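Local atomic coordinates of Phikz039 (Pseudomonas phage phikz, PDB entry 3ZBQ), a protein that belongs to the tubulin/FtsZ-like family, as a phage-encoded member known as PhuZ, and carries guanosine-5'-diphosphate in its nucleotide pocket. Residues S137-S140 / L141-S144; G146-K149 / T150-G153; G172-Q175 / S176-N179; V178-N181 / I182-L186; R291-E294 / R295-M299. All blocks are in the same frame, centred on the assembly; numbering follows the deposited sequence.

Interaction 1: residues S137-S140 / L141-S144; sequences SDIS and LRNS
The first torsions of Asp138 and Arg142 are both extended, CG opposite the residue's own N (chi1 178° in Asp138), sending the charged ends to one flank of the first helical turn, where a bend at chi3 of the arginine turns its guanidinium toward the carboxylate. The result is an i to i+4 salt bridge through one oxygen: Asp138 OD2 stands 2.6 Å from Arg142 NH2, near the guanidinium plane and at its edge. The two planes lie 67° apart, and the N-H points poorly at its acceptor (128°), which makes the hydrogen-bond component weak. A water accepts from Arg142 NH2 at 2.7 Å and donates weakly to Asp138 OD1. Here begins helix 138-158, the connection in the beta-alpha-beta unit between strands 127-133 and 163-168. Ser137 is its N-cap, and Ser140 N gives a long, weak capping bond to Ser137 OG at 3.4 Å. Behind it the backbone settles into regular i to i+4 bonding, beginning with Leu141 N to Ser137 O at 3.0 Å. Buried Asn143 carries its amide beside the Ile139 carbonyl, while its ND2 donates to the carbonyls of Gly105 and Lys72. Asp138 is also shared with Arg296 and Lys303 of helix 284-304.

Interaction 2: residues G146-K149 / T150-G153; sequences GSLK and TFEG
Two donors of Thr150 converge on the carbonyl of Gly146, a textbook case of a helical threonine bonding back to the preceding turn. The backbone N of Thr150 lies 2.7 Å from Gly146 O, and the Thr150 hydroxyl OG1 donates to the same Gly146 O, also at 2.7 Å. They arrive from opposite faces of the carbonyl plane: the amide is tilted modestly from it, whereas the hydroxyl stands 42° out of it. A chi1 of -68°, setting OG1 beside the residue's own backbone N, is what swings the hydroxyl back over the turn, where it also has Arg74 as a partner. One turn on, Gly153 N bonds to Lys149 O at 3.0 Å. A water donates to Leu148 O at 2.7 Å and, more weakly, to Glu152 OE1, whose stronger partner is Thr221.

Phe151 forms the apolar side. Its ring lies over the helix backbone, with Ser147 O 3.2 Å above the ring plane and over its centre, the same oxygen that accepts from Phe151 N. Leu148 crosses the phenylalanine at about a right angle, its CD1 4.0 Å from Phe151 CD2. Phe151 also touches Met104, Met162 and Thr221, while Ser147 and Thr150 meet Ser110 and Pro114 of helix 109-122; helix 138-158 itself connects strands 127-133 and 163-168 of a beta-alpha-beta unit.

Interaction 3: residues G172-Q175 / S176-N179; sequences GIPQ and SMVN. With GDP (guanosine-5'-diphosphate), chain B.
Ser176 touches Pro174 as the chain passes from the loop after strand 163-168 into helix 175-192, a helix that lines the nucleotide pocket of this tubulin-like fold. Its hydroxyl OG sits 3.6 Å from Pro174 CB, a plain van der Waals contact at the exposed start of the helix.

Met177 follows, and its backbone N donates to Pro174 O at 3.0 Å. This i to i+3 bond comes at the entrance to the helix, its donor 51° out of the carbonyl plane. The thioether runs alongside the proline ring, pointing the same way, with Met177 SD 3.9 Å from Pro174 CD. Beyond the sulfur, a bend at chi3 (58°) carries CE to Ile173, whose CG2 it meets at 3.8 Å, the two side chains crossing at about a right angle. This small apolar cluster lies on the outer surface.

Val178, by contrast, is buried and turned inward: its CG1 lies 3.6 Å from N2 of the guanosine-5'-diphosphate. Gln175 reaches the same base by another route, its chain extended beyond CG so that the carboxamide comes up to the purine near N3 and C4.

Asn179 closes the segment. Its backbone N bonds to Gln175 O, nearly along the C=O axis, while a water bridges Gln175 OE1 and, weakly, Asn179 ND2. The side chain reads the base: Asn179 OD1 accepts from GDP N1 at 2.6 Å, a fairly straight bond of 159°, and from GDP N2 at 3.1 Å, a weak and more bent one.

Interaction 4: residues V178-N181 / I182-L186; sequences VNQN and ILEVL. With GDP (guanosine-5'-diphosphate), chain B.
The flat groups that come near each other on this stretch of helix are the amide of Gln180 and the carboxylate of Glu184, one turn apart on the exposed flank. Their planes are 63° apart, so they do not stack; the amide oxygen touches the methylene rather than the carboxylate, with Gln180 OE1 3.8 Å from Glu184 CG. The other end of the amide, Gln180 NE2, lies 4.1 Å from Leu183 CD1, and these two side chains cross at about a right angle. Gln180 gets there by a bend at chi2 (59°), after a first torsion that sets CG anti to its backbone N; the bend leans the amide, OE1 foremost, toward the following turn.

All this rides on helix 175-192, which packs against the parallel part of the central sheet and, through its first turns, faces the bound guanosine-5'-diphosphate. Regular i to i+4 bonds carry the backbone, among them Ile182 N to Val178 O at 2.9 Å and Val185 N to Asn181 O at 3.1 Å.

The inner flank is apolar. Val178 CG1 approaches Ile182 CD1 at 3.9 Å, and since that valine also borders the base, the isoleucine forms a second layer behind the pocket wall. Ile182 reaches Val130 and Ile132 of strand 127-133, as well as Ile19 of helix 13-23. Leu183 lays its branch point against the preceding turn, with Leu183 CG 3.1 Å from Asn179 O. Val185 turns to the sheet, touching Asn165, and its CG2 is 3.5 Å from Asn181 O.

Interaction 5: residues R291-E294 / R295-M299; sequences RLEE and RREMM
Arg291 and Arg295, one helical turn apart, lie side by side and point the same way, and their meeting is mainly one of aliphatic carbon on a flat cation. Arg295 CD sits 3.8 Å above the centre of one face of the Arg291 guanidinium; the first two torsions of Arg295, both -58°, bring CD there, and the further bend at chi3 turns the guanidinium beyond it. Met298 CE lies 4.2 Å above the centre of one face of the Arg295 guanidinium. The two guanidinium planes are 70° apart, with Arg291 NH2 3.7 Å from Arg295 NH1. Like charges this near probably repel, but Arg291 has outside partners, a hydrogen bond to Tyr135 and a long, weak ion pair with Glu168.

A second like-charged pair is formed by Glu293 and Glu297. Their carboxylates are nearly parallel, 7° apart, with Glu293 OE1 4.3 Å from Glu297 OE2; Arg289 offers Glu293 a compensating salt bridge.

Backbone bonds are those of a regular alpha-helix, for example Arg296 N to Leu292 O at 2.8 Å. This is the long C-terminal helix 284-304, and it packs against helix 138-158: Leu292 meets Ser145, while Arg295 and Arg296 touch Leu141.

In the fold
The five contacts fall on three helices. Interactions 1 and 2 follow one another on helix 138-158, their centres 13 Å apart, while interactions 3 and 4 overlap at Val178 and Asn179 on helix 175-192 and both touch guanosine-5'-diphosphate. Interaction 5 joins the first pair from helix 284-304. It meets interaction 1 through the salt bridge of Asp138 OD1 to Arg296 NH1 at 2.7 Å and through Leu141, and grazes interaction 2 where Leu148 CD2 lies 4.3 Å from Leu292 CD1. The side chain of Ser140 comes within about 5 Å of the nucleotide, whereas Leu292 remains about 11 Å away. Interactions 3 and 5 do not touch, their nearest atoms being about 8 Å apart.

Interaction 1: residues S137-S140 / L141-S144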
# COMPACT_ATOMS: atom_id res chain seq x y z
N SER A 137 14.79 -1.98 -11.39
CA SER A 137 15.77 -3.05 -11.57
C SER A 137 15.07 -4.39 -11.51
O SER A 137 13.89 -4.47 -11.17
CB SER A 137 16.86 -3.00 -10.49
OG SER A 137 16.35 -3.39 -9.23
N ASP A 138 15.81 -5.45 -11.84
CA ASP A 138 15.26 -6.80 -11.77
C ASP A 138 14.70 -7.11 -10.38
O ASP A 138 13.58 -7.62 -10.25
CB ASP A 138 16.31 -7.84 -12.16
CG ASP A 138 15.79 -9.25 -12.04
OD1 ASP A 138 14.73 -9.56 -12.62
OD2 ASP A 138 16.43 -10.07 -11.34
N ILE A 139 15.46 -6.79 -9.34
CA ILE A 139 15.04 -7.11 -7.97
C ILE A 139 13.79 -6.33 -7.54
O ILE A 139 12.87 -6.89 -6.95
CB ILE A 139 16.21 -6.97 -6.93
CG1 ILE A 139 15.85 -7.65 -5.60
CG2 ILE A 139 16.64 -5.51 -6.75
CD1 ILE A 139 17.02 -7.77 -4.61
N SER A 140 13.73 -5.04 -7.85
CA SER A 140 12.56 -4.25 -7.44
C SER A 140 11.31 -4.64 -8.24
O SER A 140 10.18 -4.58 -7.73
CB SER A 140 12.83 -2.75 -7.55
OG SER A 140 13.01 -2.36 -8.90
N LEU A 141 11.50 -5.04 -9.50
CA LEU A 141 10.38 -5.53 -10.30
C LEU A 141 9.90 -6.87 -9.73
O LEU A 141 8.70 -7.11 -9.64
CB LEU A 141 10.78 -5.67 -11.77
CG LEU A 141 9.80 -6.41 -12.70
CD1 LEU A 141 8.42 -5.74 -12.74
CD2 LEU A 141 10.39 -6.48 -14.10
N ARG A 142 10.84 -7.72 -9.36
CA ARG A 142 10.53 -8.98 -8.69
C ARG A 142 9.76 -8.71 -7.39
O ARG A 142 8.77 -9.39 -7.08
CB ARG A 142 11.82 -9.75 -8.41
CG ARG A 142 11.62 -11.14 -7.87
CD ARG A 142 12.95 -11.71 -7.39
NE ARG A 142 13.98 -11.57 -8.41
CZ ARG A 142 15.29 -11.64 -8.18
NH1 ARG A 142 15.74 -11.86 -6.95
NH2 ARG A 142 16.14 -11.49 -9.18
N ASN A 143 10.19 -7.69 -6.66
CA ASN A 143 9.50 -7.31 -5.42
C ASN A 143 8.09 -6.79 -5.68
O ASN A 143 7.16 -7.17 -4.96
CB ASN A 143 10.30 -6.29 -4.62
CG ASN A 143 11.54 -6.89 -3.99
OD1 ASN A 143 11.67 -8.12 -3.92
ND2 ASN A 143 12.45 -6.03 -3.53
N SER A 144 7.93 -5.94 -6.69
CA SER A 144 6.60 -5.39 -6.99
C SER A 144 5.65 -6.48 -7.49
O SER A 144 4.46 -6.49 -7.15
CB SER A 144 6.69 -4.22 -7.99
OG SER A 144 7.34 -3.09 -7.44
O HOH W 1 14.48 -12.18 -11.13

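Interaction 2: residues G146-K149 / T150-G153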
# COMPACT_ATOMS: atom_id res chain seq x y z
N GLY A 146 5.88 -9.71 -6.66
CA GLY A 146 5.57 -10.46 -5.45
C GLY A 146 4.56 -9.73 -4.57
O GLY A 146 3.67 -10.35 -3.97
N SER A 147 4.69 -8.42 -4.48
CA SER A 147 3.74 -7.64 -3.70
C SER A 147 2.35 -7.71 -4.30
O SER A 147 1.36 -7.80 -3.56
CB SER A 147 4.19 -6.18 -3.60
OG SER A 147 5.31 -6.05 -2.76
N LEU A 148 2.26 -7.70 -5.63
CA LEU A 148 0.93 -7.75 -6.26
C LEU A 148 0.28 -9.10 -5.95
O LEU A 148 -0.91 -9.18 -5.60
CB LEU A 148 1.03 -7.54 -7.77
CG LEU A 148 -0.31 -7.66 -8.53
CD1 LEU A 148 -1.29 -6.58 -8.06
CD2 LEU A 148 -0.10 -7.57 -10.03
N LYS A 149 1.09 -10.15 -6.07
CA LYS A 149 0.66 -11.49 -5.72
C LYS A 149 0.30 -11.60 -4.24
O LYS A 149 -0.65 -12.29 -3.87
CB LYS A 149 1.75 -12.51 -6.08
CG LYS A 149 1.85 -12.79 -7.58
CD LYS A 149 3.12 -13.56 -7.89
CE LYS A 149 3.33 -13.75 -9.39
NZ LYS A 149 2.28 -14.61 -9.99
N THR A 150 1.06 -10.89 -3.40
CA THR A 150 0.81 -10.86 -1.96
C THR A 150 -0.60 -10.31 -1.66
O THR A 150 -1.30 -10.84 -0.80
CB THR A 150 1.88 -10.02 -1.24
OG1 THR A 150 3.15 -10.71 -1.31
CG2 THR A 150 1.50 -9.75 0.22
N PHE A 151 -1.00 -9.25 -2.35
CA PHE A 151 -2.34 -8.68 -2.14
C PHE A 151 -3.41 -9.74 -2.34
O PHE A 151 -4.41 -9.79 -1.62
CB PHE A 151 -2.61 -7.53 -3.11
CG PHE A 151 -1.61 -6.40 -3.04
CD1 PHE A 151 -0.89 -6.16 -1.88
CD2 PHE A 151 -1.42 -5.58 -4.14
CE1 PHE A 151 0.03 -5.11 -1.82
CE2 PHE A 151 -0.50 -4.52 -4.09
CZ PHE A 151 0.22 -4.29 -2.93
N GLU A 152 -3.19 -10.59 -3.33
CA GLU A 152 -4.14 -11.65 -3.65
C GLU A 152 -4.10 -12.72 -2.56
O GLU A 152 -5.15 -13.22 -2.14
CB GLU A 152 -3.80 -12.26 -5.01
CG GLU A 152 -4.97 -12.93 -5.72
CD GLU A 152 -5.85 -11.94 -6.49
OE1 GLU A 152 -6.16 -10.85 -5.96
OE2 GLU A 152 -6.26 -12.26 -7.63
N GLY A 153 -2.89 -13.04 -2.10
CA GLY A 153 -2.70 -14.01 -1.03
C GLY A 153 -3.30 -13.53 0.29
O GLY A 153 -3.94 -14.31 1.01
O HOH W 2 -3.44 -8.83 -6.61

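Interaction 3: residues G172-Q175 / S176-N179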
# COMPACT_ATOMS: atom_id res chain seq x y z
N GLY A 172 11.25 7.70 -14.88
CA GLY A 172 11.48 9.03 -15.43
C GLY A 172 10.71 10.15 -14.75
O GLY A 172 11.10 11.32 -14.83
N ILE A 173 9.61 9.82 -14.07
CA ILE A 173 8.78 10.83 -13.42
C ILE A 173 9.28 11.07 -12.00
O ILE A 173 9.52 10.11 -11.26
CB ILE A 173 7.30 10.40 -13.37
CG1 ILE A 173 6.74 10.17 -14.78
CG2 ILE A 173 6.47 11.43 -12.62
CD1 ILE A 173 6.80 11.41 -15.66
N PRO A 174 9.47 12.34 -11.62
CA PRO A 174 9.93 12.69 -10.27
C PRO A 174 9.04 12.07 -9.20
O PRO A 174 7.82 12.21 -9.27
CB PRO A 174 9.80 14.21 -10.24
CG PRO A 174 9.94 14.64 -11.67
CD PRO A 174 9.38 13.52 -12.51
N GLN A 175 9.64 11.39 -8.22
CA GLN A 175 8.85 10.76 -7.17
C GLN A 175 8.05 11.80 -6.38
O GLN A 175 7.01 11.48 -5.81
CB GLN A 175 9.73 9.92 -6.25
CG GLN A 175 10.27 8.67 -6.94
CD GLN A 175 11.21 7.88 -6.05
OE1 GLN A 175 11.33 8.16 -4.86
NE2 GLN A 175 11.88 6.89 -6.63
N SER A 176 8.54 13.04 -6.38
CA SER A 176 7.84 14.14 -5.71
C SER A 176 6.40 14.31 -6.21
O SER A 176 5.50 14.70 -5.44
CB SER A 176 8.62 15.45 -5.87
OG SER A 176 8.71 15.84 -7.23
N MET A 177 6.16 13.99 -7.48
CA MET A 177 4.80 14.09 -8.04
C MET A 177 3.90 12.95 -7.56
O MET A 177 2.70 13.15 -7.33
CB MET A 177 4.84 14.10 -9.57
CG MET A 177 5.42 15.38 -10.17
SD MET A 177 5.91 15.16 -11.89
CE MET A 177 4.38 14.66 -12.66
N VAL A 178 4.48 11.76 -7.46
CA VAL A 178 3.78 10.62 -6.88
C VAL A 178 3.47 10.88 -5.41
O VAL A 178 2.37 10.61 -4.94
CB VAL A 178 4.59 9.31 -7.06
CG1 VAL A 178 3.90 8.14 -6.35
CG2 VAL A 178 4.76 9.01 -8.54
N ASN A 179 4.43 11.46 -4.68
CA ASN A 179 4.21 11.76 -3.27
C ASN A 179 3.06 12.73 -3.07
O ASN A 179 2.24 12.57 -2.16
CB ASN A 179 5.47 12.32 -2.63
CG ASN A 179 6.59 11.32 -2.62
OD1 ASN A 179 6.37 10.14 -2.88
ND2 ASN A 179 7.80 11.78 -2.32
PB GDP B . 11.73 -0.52 2.12
O1B GDP B . 12.28 0.36 3.22
O2B GDP B . 10.23 -0.67 2.27
O3B GDP B . 12.40 -1.87 2.09
O3A GDP B . 11.99 0.14 0.67
PA GDP B . 11.77 1.68 0.28
O1A GDP B . 12.62 2.68 1.02
O2A GDP B . 10.30 2.03 0.37
O5' GDP B . 12.21 1.68 -1.26
C5' GDP B . 11.63 0.78 -2.20
C4' GDP B . 11.23 1.57 -3.44
O4' GDP B . 10.14 2.44 -3.12
C3' GDP B . 12.31 2.48 -3.98
O3' GDP B . 13.16 1.76 -4.89
C2' GDP B . 11.52 3.57 -4.67
O2' GDP B . 11.13 3.12 -5.96
C1' GDP B . 10.24 3.65 -3.88
N9 GDP B . 10.24 4.76 -2.90
C8 GDP B . 10.94 4.86 -1.75
N7 GDP B . 10.66 6.02 -1.12
C5 GDP B . 9.75 6.68 -1.86
C6 GDP B . 9.01 7.97 -1.78
O6 GDP B . 9.17 8.75 -0.81
N1 GDP B . 8.16 8.25 -2.78
C2 GDP B . 7.96 7.43 -3.83
N2 GDP B . 7.09 7.78 -4.81
N3 GDP B . 8.59 6.25 -3.97
C4 GDP B . 9.48 5.84 -3.03
O HOH W 3 10.77 10.48 -3.11

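Interaction 4: residues V178-N181 / I182-L186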
# COMPACT_ATOMS: atom_id res chain seq x y z
N VAL A 178 4.48 11.76 -7.46
CA VAL A 178 3.78 10.62 -6.88
C VAL A 178 3.47 10.88 -5.41
O VAL A 178 2.37 10.61 -4.94
CB VAL A 178 4.59 9.31 -7.06
CG1 VAL A 178 3.90 8.14 -6.35
CG2 VAL A 178 4.76 9.01 -8.54
N ASN A 179 4.43 11.46 -4.68
CA ASN A 179 4.21 11.76 -3.27
C ASN A 179 3.06 12.73 -3.07
O ASN A 179 2.24 12.57 -2.16
CB ASN A 179 5.47 12.32 -2.63
CG ASN A 179 6.59 11.32 -2.62
OD1 ASN A 179 6.37 10.14 -2.88
ND2 ASN A 179 7.80 11.78 -2.32
N GLN A 180 3.00 13.75 -3.92
CA GLN A 180 1.93 14.73 -3.82
C GLN A 180 0.56 14.10 -4.08
O GLN A 180 -0.42 14.40 -3.38
CB GLN A 180 2.18 15.90 -4.78
CG GLN A 180 1.07 16.96 -4.78
CD GLN A 180 0.84 17.59 -3.40
OE1 GLN A 180 -0.30 17.84 -3.01
NE2 GLN A 180 1.92 17.84 -2.68
N ASN A 181 0.48 13.22 -5.08
CA ASN A 181 -0.78 12.52 -5.32
C ASN A 181 -1.17 11.65 -4.12
O ASN A 181 -2.33 11.60 -3.73
CB ASN A 181 -0.76 11.69 -6.61
CG ASN A 181 -2.18 11.34 -7.09
OD1 ASN A 181 -2.60 10.18 -7.07
ND2 ASN A 181 -2.92 12.36 -7.52
N ILE A 182 -0.18 11.00 -3.52
CA ILE A 182 -0.44 10.19 -2.34
C ILE A 182 -0.96 11.02 -1.16
O ILE A 182 -1.88 10.61 -0.47
CB ILE A 182 0.81 9.37 -1.96
CG1 ILE A 182 1.00 8.22 -2.97
CG2 ILE A 182 0.68 8.85 -0.53
CD1 ILE A 182 2.30 7.45 -2.81
N LEU A 183 -0.37 12.19 -0.94
CA LEU A 183 -0.83 13.07 0.15
C LEU A 183 -2.27 13.49 -0.07
O LEU A 183 -3.09 13.53 0.87
CB LEU A 183 0.07 14.30 0.26
CG LEU A 183 1.53 13.97 0.57
CD1 LEU A 183 2.36 15.23 0.51
CD2 LEU A 183 1.66 13.30 1.94
N GLU A 184 -2.59 13.81 -1.32
CA GLU A 184 -3.97 14.15 -1.67
C GLU A 184 -4.92 13.02 -1.30
O GLU A 184 -6.02 13.25 -0.81
CB GLU A 184 -4.08 14.48 -3.17
CG GLU A 184 -3.38 15.76 -3.57
CD GLU A 184 -4.31 16.73 -4.26
OE1 GLU A 184 -5.14 16.28 -5.09
OE2 GLU A 184 -4.23 17.95 -3.96
N VAL A 185 -4.49 11.78 -1.55
CA VAL A 185 -5.32 10.62 -1.23
C VAL A 185 -5.47 10.43 0.28
O VAL A 185 -6.57 10.22 0.78
CB VAL A 185 -4.76 9.33 -1.88
CG1 VAL A 185 -5.39 8.09 -1.27
CG2 VAL A 185 -4.97 9.36 -3.40
N LEU A 186 -4.36 10.52 1.01
CA LEU A 186 -4.38 10.37 2.47
C LEU A 186 -5.27 11.44 3.11
O LEU A 186 -6.10 11.15 3.99
CB LEU A 186 -2.96 10.42 3.04
CG LEU A 186 -2.08 9.23 2.69
CD1 LEU A 186 -0.64 9.46 3.17
CD2 LEU A 186 -2.66 7.96 3.29
PB GDP B . 11.73 -0.52 2.12
O1B GDP B . 12.28 0.36 3.22
O2B GDP B . 10.23 -0.67 2.27
O3B GDP B . 12.40 -1.87 2.09
O3A GDP B . 11.99 0.14 0.67
PA GDP B . 11.77 1.68 0.28
O1A GDP B . 12.62 2.68 1.02
O2A GDP B . 10.30 2.03 0.37
O5' GDP B . 12.21 1.68 -1.26
C5' GDP B . 11.63 0.78 -2.20
C4' GDP B . 11.23 1.57 -3.44
O4' GDP B . 10.14 2.44 -3.12
C3' GDP B . 12.31 2.48 -3.98
O3' GDP B . 13.16 1.76 -4.89
C2' GDP B . 11.52 3.57 -4.67
O2' GDP B . 11.13 3.12 -5.96
C1' GDP B . 10.24 3.65 -3.88
N9 GDP B . 10.24 4.76 -2.90
C8 GDP B . 10.94 4.86 -1.75
N7 GDP B . 10.66 6.02 -1.12
C5 GDP B . 9.75 6.68 -1.86
C6 GDP B . 9.01 7.97 -1.78
O6 GDP B . 9.17 8.75 -0.81
N1 GDP B . 8.16 8.25 -2.78
C2 GDP B . 7.96 7.43 -3.83
N2 GDP B . 7.09 7.78 -4.81
N3 GDP B . 8.59 6.25 -3.97
C4 GDP B . 9.48 5.84 -3.03

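Interaction 5: residues R291-E294 / R295-M299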
# COMPACT_ATOMS: atom_id res chain seq x y z
N ARG A 291 1.01 -4.65 -16.69
CA ARG A 291 2.15 -3.73 -16.74
C ARG A 291 3.42 -4.37 -16.19
O ARG A 291 4.51 -4.21 -16.76
CB ARG A 291 1.82 -2.46 -15.94
CG ARG A 291 2.99 -1.50 -15.73
CD ARG A 291 3.51 -0.92 -17.03
NE ARG A 291 4.51 0.12 -16.79
CZ ARG A 291 5.32 0.62 -17.73
NH1 ARG A 291 5.25 0.17 -18.98
NH2 ARG A 291 6.20 1.56 -17.42
N LEU A 292 3.29 -5.10 -15.09
CA LEU A 292 4.46 -5.74 -14.49
C LEU A 292 4.90 -6.93 -15.33
O LEU A 292 6.10 -7.21 -15.45
CB LEU A 292 4.17 -6.16 -13.04
CG LEU A 292 3.83 -5.03 -12.07
CD1 LEU A 292 3.61 -5.56 -10.66
CD2 LEU A 292 4.92 -3.97 -12.08
N GLU A 293 3.93 -7.63 -15.92
CA GLU A 293 4.24 -8.75 -16.80
C GLU A 293 5.09 -8.29 -17.98
O GLU A 293 6.10 -8.92 -18.32
CB GLU A 293 2.95 -9.41 -17.29
CG GLU A 293 3.15 -10.64 -18.17
CD GLU A 293 1.82 -11.32 -18.50
OE1 GLU A 293 1.16 -10.89 -19.46
OE2 GLU A 293 1.45 -12.28 -17.79
N GLU A 294 4.69 -7.18 -18.59
CA GLU A 294 5.44 -6.62 -19.72
C GLU A 294 6.84 -6.20 -19.30
O GLU A 294 7.80 -6.44 -20.04
CB GLU A 294 4.69 -5.43 -20.33
CG GLU A 294 3.41 -5.82 -21.05
CD GLU A 294 2.48 -4.64 -21.26
OE1 GLU A 294 2.74 -3.56 -20.67
OE2 GLU A 294 1.48 -4.80 -22.01
N ARG A 295 6.97 -5.57 -18.14
CA ARG A 295 8.31 -5.20 -17.66
C ARG A 295 9.14 -6.46 -17.42
O ARG A 295 10.33 -6.49 -17.71
CB ARG A 295 8.27 -4.38 -16.37
CG ARG A 295 7.47 -3.08 -16.43
CD ARG A 295 7.98 -2.12 -17.50
NE ARG A 295 9.40 -1.83 -17.34
CZ ARG A 295 10.02 -0.79 -17.89
NH1 ARG A 295 9.32 0.07 -18.62
NH2 ARG A 295 11.32 -0.60 -17.70
N ARG A 296 8.50 -7.50 -16.89
CA ARG A 296 9.18 -8.77 -16.64
C ARG A 296 9.65 -9.42 -17.95
O ARG A 296 10.76 -9.95 -18.02
CB ARG A 296 8.27 -9.71 -15.83
CG ARG A 296 8.75 -11.15 -15.70
CD ARG A 296 10.20 -11.27 -15.19
NE ARG A 296 10.47 -10.49 -13.97
CZ ARG A 296 11.69 -10.19 -13.53
NH1 ARG A 296 12.75 -10.59 -14.22
NH2 ARG A 296 11.86 -9.48 -12.42
N GLU A 297 8.81 -9.36 -18.98
CA GLU A 297 9.20 -9.89 -20.29
C GLU A 297 10.41 -9.17 -20.87
O GLU A 297 11.30 -9.80 -21.44
CB GLU A 297 8.01 -9.88 -21.27
CG GLU A 297 6.94 -10.89 -20.88
CD GLU A 297 5.69 -10.81 -21.73
OE1 GLU A 297 5.57 -9.88 -22.55
OE2 GLU A 297 4.81 -11.69 -21.56
N MET A 298 10.46 -7.85 -20.70
CA MET A 298 11.65 -7.10 -21.11
C MET A 298 12.89 -7.49 -20.29
O MET A 298 13.97 -7.70 -20.85
CB MET A 298 11.42 -5.59 -20.99
CG MET A 298 10.30 -5.05 -21.85
SD MET A 298 9.88 -3.36 -21.37
CE MET A 298 11.51 -2.61 -21.42
N MET A 299 12.72 -7.57 -18.97
CA MET A 299 13.84 -7.88 -18.08
C MET A 299 14.43 -9.26 -18.35
O MET A 299 15.66 -9.41 -18.41
CB MET A 299 13.40 -7.77 -16.61
CG MET A 299 14.53 -7.97 -15.60
SD MET A 299 15.74 -6.62 -15.57
CE MET A 299 14.69 -5.22 -15.16